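Local atomic coordinates of C-1-tetrahydrofolate synthase, cytoplasmic, putative (Trypanosoma brucei, PDB entry 4CJX), a protein that probably oxidises methylenetetrahydrofolate with NADP+ and hydrolyses the methenyl product, as a bifunctional dehydrogenase-cyclohydrolase of one-carbon metabolism. Residues Val27-Arg31 and Thr290-Gly295. Residues are numbered along the deposited sequence; the frame is centred on the assembly and turned at random.
Sequences VIDGR and TPVPGG. With 9L9 ((2S)-2-[[4-[[2,4-bis(azanyl)-6-oxidanylidene-1H-pyrimidin-5-yl]carbamoylamino]phenyl]carbonylamino]pentanedioic acid), chain G.
The inhibitor 9L9, in what is probably the folate site, is met at one carboxylate by both sides of this contact, Arg31 from the start of helix 30-51 and Gly294 from the loop leading into helix 296-316. Arg31 NH1 lies 3.0 Å from 9L9 O, and Gly294 N gives that same oxygen a weak hydrogen bond, short at 2.6 Å but bent (N-H...O 124°). One face of the Arg31 guanidinium covers Gly294 CA, which lies 3.6 Å from its plane, over its centre, while Pro293 CG approaches near the plane, at the edge, 4.0 Å from Arg31 NH2. A bend at chi3 (-148°) helps bring the group over the glycine. The peptide bond between Val292 and Pro293 is cis, and Pro293 CB also borders the carboxylate.

Away from the inhibitor, the chains follow on from adjacent parallel strands 26-27 and 288-289 of the six-stranded sheet. Gly30 N makes a weak hydrogen bond to Gly294 O, and Gly30 CA-H points at Gly295 O (3.4 Å, 156° at the hydrogen). Nearer the strands, Pro291 CD packs on Val27 CG1 (3.8 Å) and also comes within 3.3 Å of the carbonyl Ile28 O. Thr290 CG2 meets Ile28 CB, while Thr290 OG1 is hydrogen-bonded to Asp256 N.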
ATOM      1  N   VAL B  27      20.647  22.827  -3.644  1.00 23.93           N
ATOM      2  CA  VAL B  27      19.606  22.635  -4.624  1.00 23.05           C
ATOM      3  C   VAL B  27      20.027  21.451  -5.510  1.00 22.52           C
ATOM      4  O   VAL B  27      20.986  21.534  -6.257  1.00 23.04           O
ATOM      5  CB  VAL B  27      19.366  23.871  -5.515  1.00 23.87           C
ATOM      6  CG1 VAL B  27      18.271  23.588  -6.540  1.00 22.89           C
ATOM      7  CG2 VAL B  27      19.018  25.095  -4.684  1.00 25.04           C
ATOM      8  N   ILE B  28      19.325  20.347  -5.408  1.00 21.67           N
ATOM      9  CA  ILE B  28      19.663  19.192  -6.214  1.00 21.62           C
ATOM     10  C   ILE B  28      19.181  19.390  -7.655  1.00 21.68           C
ATOM     11  O   ILE B  28      18.004  19.654  -7.899  1.00 21.04           O
ATOM     12  CB  ILE B  28      19.049  17.907  -5.665  1.00 20.73           C
ATOM     13  CG1 ILE B  28      19.656  17.582  -4.293  1.00 21.46           C
ATOM     14  CG2 ILE B  28      19.302  16.763  -6.637  1.00 20.32           C
ATOM     15  CD1 ILE B  28      18.822  16.635  -3.459  1.00 20.89           C
ATOM     16  N   ASP B  29      20.111  19.224  -8.588  1.00 22.68           N
ATOM     17  CA  ASP B  29      19.869  19.469  -9.992  1.00 23.45           C
ATOM     18  C   ASP B  29      19.384  18.192 -10.645  1.00 22.53           C
ATOM     19  O   ASP B  29      20.187  17.344 -11.024  1.00 22.72           O
ATOM     20  CB  ASP B  29      21.157  19.965 -10.647  1.00 25.32           C
ATOM     21  CG  ASP B  29      20.988  20.308 -12.111  1.00 26.31           C
ATOM     22  OD1 ASP B  29      19.937  20.006 -12.740  1.00 26.05           O
ATOM     23  OD2 ASP B  29      21.939  20.882 -12.661  1.00 28.53           O
ATOM     24  N   GLY B  30      18.071  18.061 -10.766  1.00 21.84           N
ATOM     25  CA  GLY B  30      17.467  16.904 -11.423  1.00 21.31           C
ATOM     26  C   GLY B  30      17.873  16.676 -12.878  1.00 22.30           C
ATOM     27  O   GLY B  30      18.003  15.533 -13.308  1.00 21.65           O
ATOM     28  N   ARG B  31      18.072  17.759 -13.630  1.00 23.97           N
ATOM     29  CA  ARG B  31      18.503  17.662 -15.029  1.00 25.25           C
ATOM     30  C   ARG B  31      19.869  16.996 -15.141  1.00 25.47           C
ATOM     31  O   ARG B  31      20.060  16.106 -15.973  1.00 25.49           O
ATOM     32  CB  ARG B  31      18.525  19.035 -15.719  1.00 27.43           C
ATOM     33  CG  ARG B  31      17.249  19.863 -15.520  1.00 28.64           C
ATOM     34  CD  ARG B  31      17.013  20.850 -16.655  1.00 31.23           C
ATOM     35  NE  ARG B  31      16.347  22.092 -16.220  1.00 33.41           N
ATOM     36  CZ  ARG B  31      15.025  22.326 -16.225  1.00 34.52           C
ATOM     37  NH1 ARG B  31      14.142  21.390 -16.627  1.00 35.49           N
ATOM     38  NH2 ARG B  31      14.567  23.509 -15.807  1.00 35.29           N
ATOM     39  N   THR B 290      14.714  20.323  -3.807  1.00 13.94           N
ATOM     40  CA  THR B 290      14.666  20.228  -5.257  1.00 14.64           C
ATOM     41  C   THR B 290      13.746  21.300  -5.844  1.00 15.01           C
ATOM     42  O   THR B 290      12.657  21.558  -5.292  1.00 15.14           O
ATOM     43  CB  THR B 290      14.169  18.874  -5.755  1.00 14.89           C
ATOM     44  OG1 THR B 290      12.809  18.687  -5.343  1.00 14.93           O
ATOM     45  CG2 THR B 290      15.038  17.742  -5.243  1.00 15.13           C
ATOM     46  N   PRO B 291      14.152  21.890  -6.993  1.00 15.40           N
ATOM     47  CA  PRO B 291      13.403  22.933  -7.631  1.00 15.79           C
ATOM     48  C   PRO B 291      12.351  22.362  -8.575  1.00 15.89           C
ATOM     49  O   PRO B 291      12.426  21.202  -8.984  1.00 15.61           O
ATOM     50  CB  PRO B 291      14.478  23.661  -8.435  1.00 16.54           C
ATOM     51  CG  PRO B 291      15.368  22.553  -8.904  1.00 16.66           C
ATOM     52  CD  PRO B 291      15.309  21.499  -7.817  1.00 16.13           C
ATOM     53  N   VAL B 292      11.386  23.207  -8.904  1.00 16.25           N
ATOM     54  CA  VAL B 292      10.357  22.922  -9.883  1.00 16.68           C
ATOM     55  C   VAL B 292      10.227  24.135 -10.799  1.00 18.04           C
ATOM     56  O   VAL B 292       9.881  25.215 -10.327  1.00 18.23           O
ATOM     57  CB  VAL B 292       9.001  22.683  -9.204  1.00 15.91           C
ATOM     58  CG1 VAL B 292       7.893  22.642 -10.242  1.00 16.19           C
ATOM     59  CG2 VAL B 292       9.034  21.378  -8.387  1.00 15.81           C
ATOM     60  N   PRO B 293      10.475  23.971 -12.112  1.00 19.65           N
ATOM     61  CA  PRO B 293      10.893  22.752 -12.825  1.00 19.69           C
ATOM     62  C   PRO B 293      12.342  22.405 -12.551  1.00 19.67           C
ATOM     63  O   PRO B 293      13.068  23.171 -11.903  1.00 20.11           O
ATOM     64  CB  PRO B 293      10.698  23.129 -14.290  1.00 20.91           C
ATOM     65  CG  PRO B 293      10.981  24.606 -14.313  1.00 21.62           C
ATOM     66  CD  PRO B 293      10.430  25.139 -13.015  1.00 20.82           C
ATOM     67  N   GLY B 294      12.741  21.222 -12.987  1.00 19.82           N
ATOM     68  CA  GLY B 294      14.137  20.827 -13.007  1.00 19.82           C
ATOM     69  C   GLY B 294      14.604  19.948 -11.871  1.00 19.16           C
ATOM     70  O   GLY B 294      15.814  19.803 -11.679  1.00 19.15           O
ATOM     71  N   GLY B 295      13.666  19.354 -11.121  1.00 18.58           N
ATOM     72  CA  GLY B 295      14.014  18.524  -9.968  1.00 17.66           C
ATOM     73  C   GLY B 295      13.535  17.117 -10.203  1.00 17.85           C
ATOM     74  O   GLY B 295      14.198  16.340 -10.899  1.00 18.81           O
TER
HETATM   75  N2A 9L9 G1298       1.160   7.009 -16.982  1.00 18.23           N
HETATM   76  N1  9L9 G1298       1.153   9.293 -16.184  1.00 19.32           N
HETATM   77  C2  9L9 G1298       1.846   8.141 -16.346  1.00 17.71           C
HETATM   78  N3  9L9 G1298       3.164   7.990 -15.920  1.00 17.13           N
HETATM   79  C4  9L9 G1298       3.677   9.154 -15.331  1.00 16.95           C
HETATM   80  O4A 9L9 G1298       4.829   9.004 -14.955  1.00 17.14           O
HETATM   81  N5A 9L9 G1298       3.611  11.507 -14.705  1.00 20.26           N
HETATM   82  C5  9L9 G1298       2.980  10.355 -15.139  1.00 19.28           C
HETATM   83  C6  9L9 G1298       1.706  10.383 -15.611  1.00 18.98           C
HETATM   84  N7  9L9 G1298       0.900  11.594 -15.460  1.00 20.03           N
HETATM   85  O8A 9L9 G1298       5.034  11.707 -16.477  1.00 19.83           O
HETATM   86  N9  9L9 G1298       5.026  13.277 -14.863  1.00 19.63           N
HETATM   87  C1B 9L9 G1298       6.026  14.087 -15.325  1.00 20.47           C
HETATM   88  C2B 9L9 G1298       6.176  15.342 -14.702  1.00 21.39           C
HETATM   89  C3B 9L9 G1298       7.152  16.254 -15.109  1.00 21.86           C
HETATM   90  C4B 9L9 G1298       8.021  15.949 -16.160  1.00 22.41           C
HETATM   91  C5B 9L9 G1298       7.906  14.671 -16.751  1.00 22.33           C
HETATM   92  C6B 9L9 G1298       6.921  13.759 -16.352  1.00 20.45           C
HETATM   93  C7B 9L9 G1298       9.123  16.919 -16.545  1.00 23.15           C
HETATM   94  O7B 9L9 G1298      10.135  16.446 -17.003  1.00 22.30           O
HETATM   95  CAW 9L9 G1298       4.562  12.136 -15.436  1.00 20.61           C
HETATM   96  N   9L9 G1298       9.039  18.246 -16.309  1.00 25.83           N
HETATM   97  CA  9L9 G1298      10.103  19.213 -16.550  1.00 26.56           C
HETATM   98  C   9L9 G1298      10.714  19.575 -15.216  1.00 27.59           C
HETATM   99  OXT 9L9 G1298      10.007  19.407 -14.212  1.00 28.07           O
HETATM  100  CB  9L9 G1298       9.644  20.527 -17.135  1.00 28.22           C
HETATM  101  CG  9L9 G1298       8.383  20.368 -17.961  1.00 30.63           C
HETATM  102  CD  9L9 G1298       8.213  21.589 -18.810  1.00 31.62           C
HETATM  103  OE1 9L9 G1298       9.130  21.889 -19.574  1.00 35.68           O
HETATM  104  OE2 9L9 G1298       7.168  22.247 -18.711  1.00 35.05           O
HETATM  105  O   9L9 G1298      11.874  20.045 -15.135  1.00 27.83           O